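Local coordinates for particle-associated glycoside hydrolase (Acinetobacter phage Fri1, PDB 6C72), which depolymerises the capsular polysaccharide of Acinetobacter baumannii as a phage tailspike, probably by glycosidic cleavage that opens the way for virus entry, at residues 101-106 and 132-137; 180-185 and 205-210. All blocks are in the same frame, centred on the assembly; numbering follows the deposited sequence.

Interaction 1: residues 101-106 and 132-137; sequences LLESDL and KGHIYA. With ZN (zinc ion), chain Q; ZN (zinc ion), chain D.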
loop_
_atom_site.group_PDB
_atom_site.type_symbol
_atom_site.label_atom_id
_atom_site.label_comp_id
_atom_site.label_asym_id
_atom_site.label_seq_id
_atom_site.Cartn_x
_atom_site.Cartn_y
_atom_site.Cartn_z
ATOM N N LEU A 101 -24.219 -28.736 -23.335
ATOM C CA LEU A 101 -24.071 -28.776 -24.779
ATOM C C LEU A 101 -22.593 -28.725 -25.155
ATOM O O LEU A 101 -21.765 -28.182 -24.424
ATOM C CB LEU A 101 -24.844 -27.617 -25.407
ATOM C CG LEU A 101 -26.370 -27.778 -25.323
ATOM C CD1 LEU A 101 -27.109 -26.615 -25.974
ATOM C CD2 LEU A 101 -26.804 -29.105 -25.964
ATOM N N LEU A 102 -22.259 -29.322 -26.292
ATOM C CA LEU A 102 -20.906 -29.241 -26.819
ATOM C C LEU A 102 -20.741 -27.984 -27.670
ATOM O O LEU A 102 -21.715 -27.345 -28.073
ATOM C CB LEU A 102 -20.565 -30.494 -27.622
ATOM C CG LEU A 102 -20.759 -31.766 -26.799
ATOM C CD1 LEU A 102 -20.638 -33.022 -27.658
ATOM C CD2 LEU A 102 -19.762 -31.775 -25.643
ATOM N N GLU A 103 -19.482 -27.637 -27.957
ATOM C CA GLU A 103 -19.228 -26.464 -28.788
ATOM C C GLU A 103 -19.882 -26.596 -30.160
ATOM O O GLU A 103 -20.229 -25.584 -30.781
ATOM C CB GLU A 103 -17.722 -26.226 -28.946
ATOM C CG GLU A 103 -17.392 -24.904 -29.640
ATOM C CD GLU A 103 -15.923 -24.529 -29.577
ATOM O OE1 GLU A 103 -15.074 -25.429 -29.463
ATOM O OE2 GLU A 103 -15.615 -23.325 -29.610
ATOM N N SER A 104 -20.089 -27.828 -30.636
ATOM C CA SER A 104 -20.709 -28.020 -31.942
ATOM C C SER A 104 -22.220 -27.789 -31.930
ATOM O O SER A 104 -22.811 -27.671 -33.007
ATOM C CB SER A 104 -20.423 -29.435 -32.470
ATOM O OG SER A 104 -20.848 -30.435 -31.560
ATOM N N ASP A 105 -22.843 -27.669 -30.759
ATOM C CA ASP A 105 -24.267 -27.348 -30.665
ATOM C C ASP A 105 -24.403 -25.836 -30.760
ATOM O O ASP A 105 -24.415 -25.127 -29.752
ATOM C CB ASP A 105 -24.852 -27.870 -29.360
ATOM C CG ASP A 105 -24.757 -29.380 -29.234
ATOM O OD1 ASP A 105 -25.172 -30.106 -30.169
ATOM O OD2 ASP A 105 -24.234 -29.847 -28.196
ATOM N N LEU A 106 -24.529 -25.339 -31.989
ATOM C CA LEU A 106 -24.555 -23.900 -32.262
ATOM C C LEU A 106 -25.980 -23.402 -32.071
ATOM O O LEU A 106 -26.739 -23.204 -33.021
ATOM C CB LEU A 106 -24.060 -23.607 -33.667
ATOM C CG LEU A 106 -22.706 -24.207 -34.002
ATOM C CD1 LEU A 106 -22.426 -23.940 -35.464
ATOM C CD2 LEU A 106 -21.624 -23.628 -33.121
ATOM N N LYS A 132 -22.813 -26.471 -16.550
ATOM C CA LYS A 132 -21.708 -26.827 -17.423
ATOM C C LYS A 132 -22.191 -26.876 -18.874
ATOM O O LYS A 132 -23.384 -26.988 -19.157
ATOM C CB LYS A 132 -21.122 -28.181 -17.018
ATOM C CG LYS A 132 -20.469 -28.179 -15.643
ATOM C CD LYS A 132 -19.665 -29.427 -15.417
ATOM C CE LYS A 132 -20.565 -30.595 -15.108
ATOM N NZ LYS A 132 -19.756 -31.825 -15.091
ATOM N N GLY A 133 -21.245 -26.760 -19.793
ATOM C CA GLY A 133 -21.514 -26.853 -21.213
ATOM C C GLY A 133 -21.092 -25.592 -21.946
ATOM O O GLY A 133 -20.687 -24.593 -21.351
ATOM N N HIS A 134 -21.183 -25.675 -23.275
ATOM C CA HIS A 134 -20.969 -24.518 -24.136
ATOM C C HIS A 134 -22.296 -23.801 -24.321
ATOM O O HIS A 134 -23.319 -24.436 -24.597
ATOM C CB HIS A 134 -20.380 -24.926 -25.485
ATOM C CG HIS A 134 -18.955 -25.386 -25.402
ATOM N ND1 HIS A 134 -17.888 -24.584 -25.743
ATOM C CD2 HIS A 134 -18.419 -26.556 -24.972
ATOM C CE1 HIS A 134 -16.761 -25.248 -25.559
ATOM N NE2 HIS A 134 -17.055 -26.444 -25.084
ATOM N N ILE A 135 -22.284 -22.488 -24.119
ATOM C CA ILE A 135 -23.480 -21.661 -24.168
ATOM C C ILE A 135 -23.206 -20.504 -25.116
ATOM O O ILE A 135 -22.293 -19.704 -24.875
ATOM C CB ILE A 135 -23.862 -21.142 -22.774
ATOM C CG1 ILE A 135 -24.042 -22.316 -21.811
ATOM C CG2 ILE A 135 -25.132 -20.320 -22.844
ATOM C CD1 ILE A 135 -24.206 -21.904 -20.373
ATOM N N TYR A 136 -23.986 -20.413 -26.190
ATOM C CA TYR A 136 -23.930 -19.274 -27.103
ATOM C C TYR A 136 -25.079 -18.354 -26.724
ATOM O O TYR A 136 -26.233 -18.607 -27.080
ATOM C CB TYR A 136 -24.026 -19.717 -28.558
ATOM C CG TYR A 136 -22.856 -20.554 -29.044
ATOM C CD1 TYR A 136 -21.745 -19.957 -29.635
ATOM C CD2 TYR A 136 -22.875 -21.942 -28.938
ATOM C CE1 TYR A 136 -20.684 -20.712 -30.099
ATOM C CE2 TYR A 136 -21.812 -22.706 -29.391
ATOM C CZ TYR A 136 -20.720 -22.087 -29.972
ATOM O OH TYR A 136 -19.669 -22.845 -30.440
ATOM N N ALA A 137 -24.760 -17.283 -26.003
ATOM C CA ALA A 137 -25.785 -16.384 -25.490
ATOM C C ALA A 137 -25.147 -15.121 -24.943
ATOM O O ALA A 137 -24.496 -15.164 -23.894
ATOM C CB ALA A 137 -26.601 -17.062 -24.389
HETATM ZN ZN ZN Q . -13.462 -23.915 -29.688
HETATM ZN ZN ZN D . -15.834 -27.961 -24.664
HETATM O O HOH W 1 -24.548 -26.035 -22.331
HETATM O O HOH W 2 -24.287 -24.506 -26.977
HETATM O O HOH W 3 -15.379 -29.548 -26.048
HETATM O O HOH W 4 -13.556 -26.895 -24.705
HETATM O O HOH W 5 -16.724 -29.083 -23.275
HETATM O O HOH W 6 -12.709 -22.071 -29.509
#
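At the N-terminal end of the parallel beta-helix, a loop carrying a type I beta turn from Leu102 to Asp105 lies over strand 133-140. Its Glu103 packs on His134, and each of these residues holds its own zinc ion. The main backbone tie is His134 N to Leu101 O, 2.8 Å long and almost straight at 178°. Glu103 CB then sits over the centre of the His134 imidazole, 3.6 Å from the ring centroid, a CH-pi contact. Glu103 is extended from chi1 (-172°) outward, which carries its carboxylate past the ring to a zinc ion. Both carboxylate oxygens grip that metal, OE1 and OE2 each at 2.2 Å, and OE2 is also hydrogen-bonded to Ser209 OG. His134 NE2 binds the other zinc ion at 2.0 Å, with three waters completing the ligands seen, and its ND1 is hydrogen-bonded to His182 NE2. The Tyr136 hydroxyl donates to a lone pair of Glu103 O, in the carbonyl plane (OH to O 2.8 Å). Leu106 CD2 packs obliquely against the same phenol, 3.6 Å from Tyr136 CZ. One water donates to both Asp105 O and His134 O, and a second links Leu101 N to His134 O. The turn itself is braced by Asp105, whose OD2 accepts from Leu102 N. Gly133, with phi 121°, lies close against Leu101, its CA 3.5 Å from Leu101 O. Strand 133-140 pairs in parallel with strand 179-182. From there Phe180 stacks on His134 and His182 on Tyr136, while the loop leads on to helix 110-122.

Interaction 2: residues 180-185 and 205-210; sequences FWHSSD and KMLGSR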
loop_
_atom_site.group_PDB
_atom_site.type_symbol
_atom_site.label_atom_id
_atom_site.label_comp_id
_atom_site.label_asym_id
_atom_site.label_seq_id
_atom_site.Cartn_x
_atom_site.Cartn_y
_atom_site.Cartn_z
ATOM N N PHE A 180 -18.525 -22.840 -20.599
ATOM C CA PHE A 180 -17.844 -22.127 -21.677
ATOM C C PHE A 180 -18.839 -21.174 -22.330
ATOM O O PHE A 180 -19.729 -21.603 -23.079
ATOM C CB PHE A 180 -17.258 -23.096 -22.704
ATOM C CG PHE A 180 -16.245 -24.036 -22.128
ATOM C CD1 PHE A 180 -14.915 -23.652 -22.010
ATOM C CD2 PHE A 180 -16.613 -25.317 -21.716
ATOM C CE1 PHE A 180 -13.980 -24.521 -21.473
ATOM C CE2 PHE A 180 -15.685 -26.188 -21.179
ATOM C CZ PHE A 180 -14.373 -25.801 -21.063
ATOM N N TRP A 181 -18.641 -19.880 -22.103
ATOM C CA TRP A 181 -19.634 -18.863 -22.437
ATOM C C TRP A 181 -19.205 -18.144 -23.715
ATOM O O TRP A 181 -18.173 -17.460 -23.737
ATOM C CB TRP A 181 -19.784 -17.904 -21.262
ATOM C CG TRP A 181 -20.938 -16.972 -21.343
ATOM C CD1 TRP A 181 -21.937 -16.980 -22.255
ATOM C CD2 TRP A 181 -21.195 -15.865 -20.471
ATOM N NE1 TRP A 181 -22.808 -15.956 -22.010
ATOM C CE2 TRP A 181 -22.379 -15.256 -20.914
ATOM C CE3 TRP A 181 -20.530 -15.327 -19.360
ATOM C CZ2 TRP A 181 -22.920 -14.126 -20.291
ATOM C CZ3 TRP A 181 -21.068 -14.207 -18.739
ATOM C CH2 TRP A 181 -22.252 -13.619 -19.206
ATOM N N HIS A 182 -19.980 -18.325 -24.781
ATOM C CA HIS A 182 -19.753 -17.682 -26.066
ATOM C C HIS A 182 -20.820 -16.629 -26.295
ATOM O O HIS A 182 -21.843 -16.590 -25.612
ATOM C CB HIS A 182 -19.815 -18.665 -27.241
ATOM C CG HIS A 182 -19.021 -19.922 -27.071
ATOM N ND1 HIS A 182 -17.979 -20.257 -27.911
ATOM C CD2 HIS A 182 -19.162 -20.963 -26.216
ATOM C CE1 HIS A 182 -17.499 -21.437 -27.565
ATOM N NE2 HIS A 182 -18.193 -21.881 -26.534
ATOM N N SER A 183 -20.586 -15.803 -27.306
ATOM C CA SER A 183 -21.563 -14.834 -27.771
ATOM C C SER A 183 -22.333 -15.386 -28.963
ATOM O O SER A 183 -21.895 -16.314 -29.643
ATOM C CB SER A 183 -20.887 -13.519 -28.157
ATOM O OG SER A 183 -21.852 -12.599 -28.641
ATOM N N SER A 184 -23.488 -14.784 -29.227
ATOM C CA SER A 184 -24.286 -15.146 -30.388
ATOM C C SER A 184 -23.945 -14.337 -31.633
ATOM O O SER A 184 -24.517 -14.617 -32.693
ATOM C CB SER A 184 -25.774 -14.992 -30.079
ATOM O OG SER A 184 -26.083 -13.661 -29.711
ATOM N N ASP A 185 -23.060 -13.345 -31.539
ATOM C CA ASP A 185 -22.614 -12.573 -32.704
ATOM C C ASP A 185 -21.164 -12.133 -32.475
ATOM O O ASP A 185 -20.453 -12.700 -31.637
ATOM C CB ASP A 185 -23.566 -11.387 -32.966
ATOM C CG ASP A 185 -23.604 -10.370 -31.814
ATOM O OD1 ASP A 185 -22.655 -10.298 -30.997
ATOM O OD2 ASP A 185 -24.608 -9.632 -31.715
ATOM N N LYS A 205 -15.317 -19.872 -18.160
ATOM C CA LYS A 205 -14.394 -19.500 -19.222
ATOM C C LYS A 205 -15.179 -18.889 -20.378
ATOM O O LYS A 205 -16.247 -19.393 -20.744
ATOM C CB LYS A 205 -13.598 -20.709 -19.723
ATOM C CG LYS A 205 -12.579 -20.356 -20.785
ATOM C CD LYS A 205 -11.505 -21.415 -20.892
ATOM C CE LYS A 205 -10.388 -20.986 -21.833
ATOM N NZ LYS A 205 -9.258 -21.966 -21.850
ATOM N N MET A 206 -14.661 -17.804 -20.941
ATOM C CA MET A 206 -15.275 -17.141 -22.081
ATOM C C MET A 206 -14.438 -17.418 -23.323
ATOM O O MET A 206 -13.210 -17.325 -23.280
ATOM C CB MET A 206 -15.420 -15.632 -21.838
ATOM C CG MET A 206 -16.210 -15.272 -20.569
ATOM S SD MET A 206 -16.376 -13.487 -20.204
ATOM C CE MET A 206 -18.027 -13.130 -20.735
ATOM N N LEU A 207 -15.101 -17.774 -24.420
ATOM C CA LEU A 207 -14.436 -18.169 -25.654
ATOM C C LEU A 207 -14.858 -17.253 -26.794
ATOM O O LEU A 207 -16.022 -16.844 -26.883
ATOM C CB LEU A 207 -14.764 -19.646 -26.021
ATOM C CG LEU A 207 -14.207 -20.680 -25.040
ATOM C CD1 LEU A 207 -14.686 -22.093 -25.380
ATOM C CD2 LEU A 207 -12.682 -20.644 -24.976
ATOM N N GLY A 208 -13.911 -16.981 -27.700
ATOM C CA GLY A 208 -14.155 -16.061 -28.797
ATOM C C GLY A 208 -14.969 -16.623 -29.948
ATOM O O GLY A 208 -15.593 -15.844 -30.677
ATOM N N SER A 209 -14.983 -17.949 -30.136
ATOM C CA SER A 209 -15.774 -18.515 -31.219
ATOM C C SER A 209 -17.242 -18.229 -30.953
ATOM O O SER A 209 -17.690 -18.233 -29.803
ATOM C CB SER A 209 -15.515 -20.023 -31.380
ATOM O OG SER A 209 -15.985 -20.798 -30.285
ATOM N N ARG A 210 -17.981 -17.920 -32.018
ATOM C CA ARG A 210 -19.303 -17.334 -31.850
ATOM C C ARG A 210 -20.214 -17.716 -33.011
ATOM O O ARG A 210 -19.765 -18.182 -34.059
ATOM C CB ARG A 210 -19.195 -15.803 -31.701
ATOM C CG ARG A 210 -18.410 -15.086 -32.802
ATOM C CD ARG A 210 -19.286 -14.818 -33.990
ATOM N NE ARG A 210 -18.792 -13.740 -34.832
ATOM C CZ ARG A 210 -19.529 -13.130 -35.760
ATOM N NH1 ARG A 210 -20.786 -13.488 -35.960
ATOM N NH2 ARG A 210 -19.011 -12.158 -36.482
HETATM O O HOH W 7 -17.751 -15.755 -28.460
#
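His182 and Ser209 meet where two neighbouring strands give way to loops. His182 ND1 donates to Ser209 O at 2.8 Å. The acceptor lies in the imidazole plane, but the donor stands 42° out of the carbonyl plane. Leu207 CB covers one face of this ring in a CH-pi contact, 4.0 Å from its centroid. The two side chains lie side by side and point the same way. Leu207 CD1 also reaches Phe180 CD1 at 3.7 Å, so the leucine touches both Phe180 and His182. Beyond the strand ends, Arg210 packs along the backbone of Asp185. One face of its guanidinium lies over Asp185 C, and its CB is 3.3 Å from Asp185 O. The chain bends at chi2 (84°), which lays the group along that backbone.

These residues belong to adjacent rungs of the parallel beta-helix. Phe180 pairs with Lys205 and Trp181 with Met206, in parallel register. Trp181 N donates to Lys205 O at 2.8 Å, and Leu207 N to Trp181 O at 3.2 Å. On the face of Trp181 and Met206, the methionine methyl CE rests 3.6 Å from Trp181 CE3. The thioether turns at chi3 to bring it there.

A water holds the strand ends together. It accepts from Ser183 N and donates to Leu207 O and Ser209 O. Ser183 OG accepts from Asp185 N in an ST turn, and it is also hydrogen-bonded to Gln188 O. Farther out, His134 ND1 is hydrogen-bonded to His182 NE2, fixing the ring rotation from both sides. Ser209 OG bonds the zinc ligand Glu103. Asp185 OD1 is hydrogen-bonded to Ser187 OG, and its OD2 forms a salt bridge with Lys138.

In the fold
Interaction 1 closes along the chain before interaction 2 opens. Their centres are 9 Å apart, near the N-terminal end of the beta-helix. Strand 133-140, in interaction 1, is hydrogen-bonded in parallel to strand 179-182, which in turn pairs with strand 204-207 in interaction 2. Three successive strands of one face therefore run through both contacts. Direct bonds also join them: Glu103 OE2 to Ser209 OG at 2.6 Å, probably a hydrogen bond, and Ala137 O to Trp181 NE1 at 2.7 Å, likewise probable. Interaction 1 holds two zinc ligands, Glu103 and His134, and interaction 2 supplies second-shell partners for both. The loop before helix 110-122 thus reaches strand 133-140 directly and the end of strand 204-207 through Ser209.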